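Local atomic coordinates of PilM (Pseudomonas aeruginosa, PDB entry 3HG9), a protein that is of unknown function but belongs to the PilM family and is probably part of a pilus system, perhaps a plasmid-encoded conjugative one. Residues B[24-29]-B[43-48]. Sequence-based numbering, arbitrary orientation.
Sequences SRLAEY and SALGLP
Arg25 lays its aliphatic stem over the bend of the 43-48 loop, its CB 4.0 Å from Leu45 CB, while its methylenes CB and CG lie against the Leu47 methyl, with Arg25 CB 4.0 Å from Leu47 CD2. The two side chains run antiparallel alongside one another. A chi2 of -55° bends the arginine chain, and Gly46 O lies over one face of the Arg25 guanidinium, 3.9 Å from its plane and over its centre. No hydrogen bond is made in this face-on approach, though the positive group and the carbonyl oxygen probably attract each other weakly, while Arg25 NH2 reaches the proline ring at Pro48 CD, 3.9 Å away. Arginine suits this partly exposed place: its methylenes pack on leucine while its charged end stays near the surface.

One helical turn on, chi1 at 170° swings the ring of Tyr29 away from its own backbone N and out toward the loop. The small Ala44 methyl CB packs 3.9 Å from Tyr29 CE2, and Leu45 N lies 4.1 Å from Tyr29 CD2. Leu26 points its CB away from the loop, yet its CD2 turns back to within 4.5 Å of Leu45 CD2; its buried, branched apolar end suits a place between helix and loop. Gly46 takes backbone angles (phi 86°, psi 34°) at which a CB would jam against the preceding carbonyl, so glycine fits the turn.

Leu45 and Leu47 also rest on Tyr22 of helix 12-31, and Pro40 meets both Leu26 and Leu45. The contact thus lays the loop that leads from helix 12-31 to strand 57-62 back along the C-terminal half of that helix, at the surface of the chain.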
loop_
_atom_site.group_PDB
_atom_site.type_symbol
_atom_site.label_atom_id
_atom_site.label_comp_id
_atom_site.label_asym_id
_atom_site.label_seq_id
_atom_site.Cartn_x
_atom_site.Cartn_y
_atom_site.Cartn_z
ATOM N N SER B 24 -2.667 -5.186 11.578
ATOM C CA SER B 24 -3.535 -4.037 11.707
ATOM C C SER B 24 -3.617 -3.539 13.122
ATOM O O SER B 24 -3.812 -2.339 13.339
ATOM C CB SER B 24 -4.914 -4.379 11.178
ATOM O OG SER B 24 -4.852 -4.464 9.800
ATOM N N ARG B 25 -3.508 -4.450 14.086
ATOM C CA ARG B 25 -3.386 -4.066 15.524
ATOM C C ARG B 25 -2.169 -3.246 15.838
ATOM O O ARG B 25 -2.224 -2.378 16.670
ATOM C CB ARG B 25 -3.359 -5.292 16.407
ATOM C CG ARG B 25 -4.632 -6.052 16.314
ATOM C CD ARG B 25 -5.803 -5.150 16.639
ATOM N NE ARG B 25 -7.020 -5.943 16.737
ATOM C CZ ARG B 25 -8.200 -5.457 17.098
ATOM N NH1 ARG B 25 -8.312 -4.162 17.405
ATOM N NH2 ARG B 25 -9.259 -6.271 17.149
ATOM N N LEU B 26 -1.044 -3.553 15.214
ATOM C CA LEU B 26 0.086 -2.610 15.208
ATOM C C LEU B 26 -0.244 -1.319 14.443
ATOM O O LEU B 26 0.002 -0.254 14.974
ATOM C CB LEU B 26 1.310 -3.217 14.565
ATOM C CG LEU B 26 1.960 -4.450 15.157
ATOM C CD1 LEU B 26 2.931 -4.934 14.087
ATOM C CD2 LEU B 26 2.695 -4.096 16.474
ATOM N N ALA B 27 -0.781 -1.386 13.210
ATOM C CA ALA B 27 -1.007 -0.152 12.446
ATOM C C ALA B 27 -1.594 0.835 13.423
ATOM O O ALA B 27 -1.130 1.959 13.520
ATOM C CB ALA B 27 -1.963 -0.340 11.276
ATOM N N GLU B 28 -2.593 0.406 14.180
ATOM C CA GLU B 28 -3.484 1.394 14.752
ATOM C C GLU B 28 -3.078 1.819 16.136
ATOM O O GLU B 28 -3.324 2.947 16.540
ATOM C CB GLU B 28 -4.929 0.921 14.709
ATOM C CG GLU B 28 -5.678 1.309 13.402
ATOM C CD GLU B 28 -7.030 0.618 13.322
ATOM O OE1 GLU B 28 -7.903 1.012 12.502
ATOM O OE2 GLU B 28 -7.233 -0.339 14.110
ATOM N N TYR B 29 -2.465 0.919 16.864
ATOM C CA TYR B 29 -1.833 1.275 18.073
ATOM C C TYR B 29 -0.739 2.252 17.709
ATOM O O TYR B 29 -0.613 3.271 18.374
ATOM C CB TYR B 29 -1.237 0.029 18.691
ATOM C CG TYR B 29 -0.322 0.269 19.870
ATOM C CD1 TYR B 29 0.953 0.799 19.679
ATOM C CD2 TYR B 29 -0.717 -0.079 21.176
ATOM C CE1 TYR B 29 1.805 1.021 20.749
ATOM C CE2 TYR B 29 0.151 0.119 22.288
ATOM C CZ TYR B 29 1.418 0.676 22.055
ATOM O OH TYR B 29 2.317 0.909 23.105
ATOM N N SER B 43 -0.736 -7.902 24.683
ATOM C CA SER B 43 -1.713 -7.538 25.728
ATOM C C SER B 43 -2.156 -6.113 25.431
ATOM O O SER B 43 -3.336 -5.768 25.471
ATOM C CB SER B 43 -1.071 -7.626 27.114
ATOM O OG SER B 43 0.032 -8.535 27.066
ATOM N N ALA B 44 -1.175 -5.278 25.136
ATOM C CA ALA B 44 -1.429 -4.097 24.347
ATOM C C ALA B 44 -1.963 -4.718 23.040
ATOM O O ALA B 44 -2.448 -5.888 23.013
ATOM C CB ALA B 44 -0.147 -3.344 24.128
ATOM N N LEU B 45 -1.891 -3.971 21.954
ATOM C CA LEU B 45 -2.528 -4.424 20.699
ATOM C C LEU B 45 -4.061 -4.670 20.886
ATOM O O LEU B 45 -4.876 -4.113 20.148
ATOM C CB LEU B 45 -1.767 -5.617 20.093
ATOM C CG LEU B 45 -0.362 -5.476 19.463
ATOM C CD1 LEU B 45 0.621 -5.082 20.409
ATOM C CD2 LEU B 45 0.136 -6.773 18.952
ATOM N N GLY B 46 -4.478 -5.435 21.889
ATOM C CA GLY B 46 -5.926 -5.535 22.194
ATOM C C GLY B 46 -6.540 -6.612 21.336
ATOM O O GLY B 46 -7.700 -6.520 20.873
ATOM N N LEU B 47 -5.722 -7.627 21.090
ATOM C CA LEU B 47 -6.080 -8.673 20.155
ATOM C C LEU B 47 -7.336 -9.409 20.640
ATOM O O LEU B 47 -7.710 -9.320 21.831
ATOM C CB LEU B 47 -4.883 -9.628 19.971
ATOM C CG LEU B 47 -3.703 -9.045 19.210
ATOM C CD1 LEU B 47 -2.541 -9.879 19.390
ATOM C CD2 LEU B 47 -4.042 -8.994 17.732
ATOM N N PRO B 48 -8.018 -10.101 19.713
ATOM C CA PRO B 48 -9.196 -10.889 20.075
ATOM C C PRO B 48 -8.933 -11.971 21.121
ATOM O O PRO B 48 -7.839 -12.541 21.189
ATOM C CB PRO B 48 -9.627 -11.542 18.742
ATOM C CG PRO B 48 -8.750 -10.881 17.622
ATOM C CD PRO B 48 -7.960 -9.777 18.260
#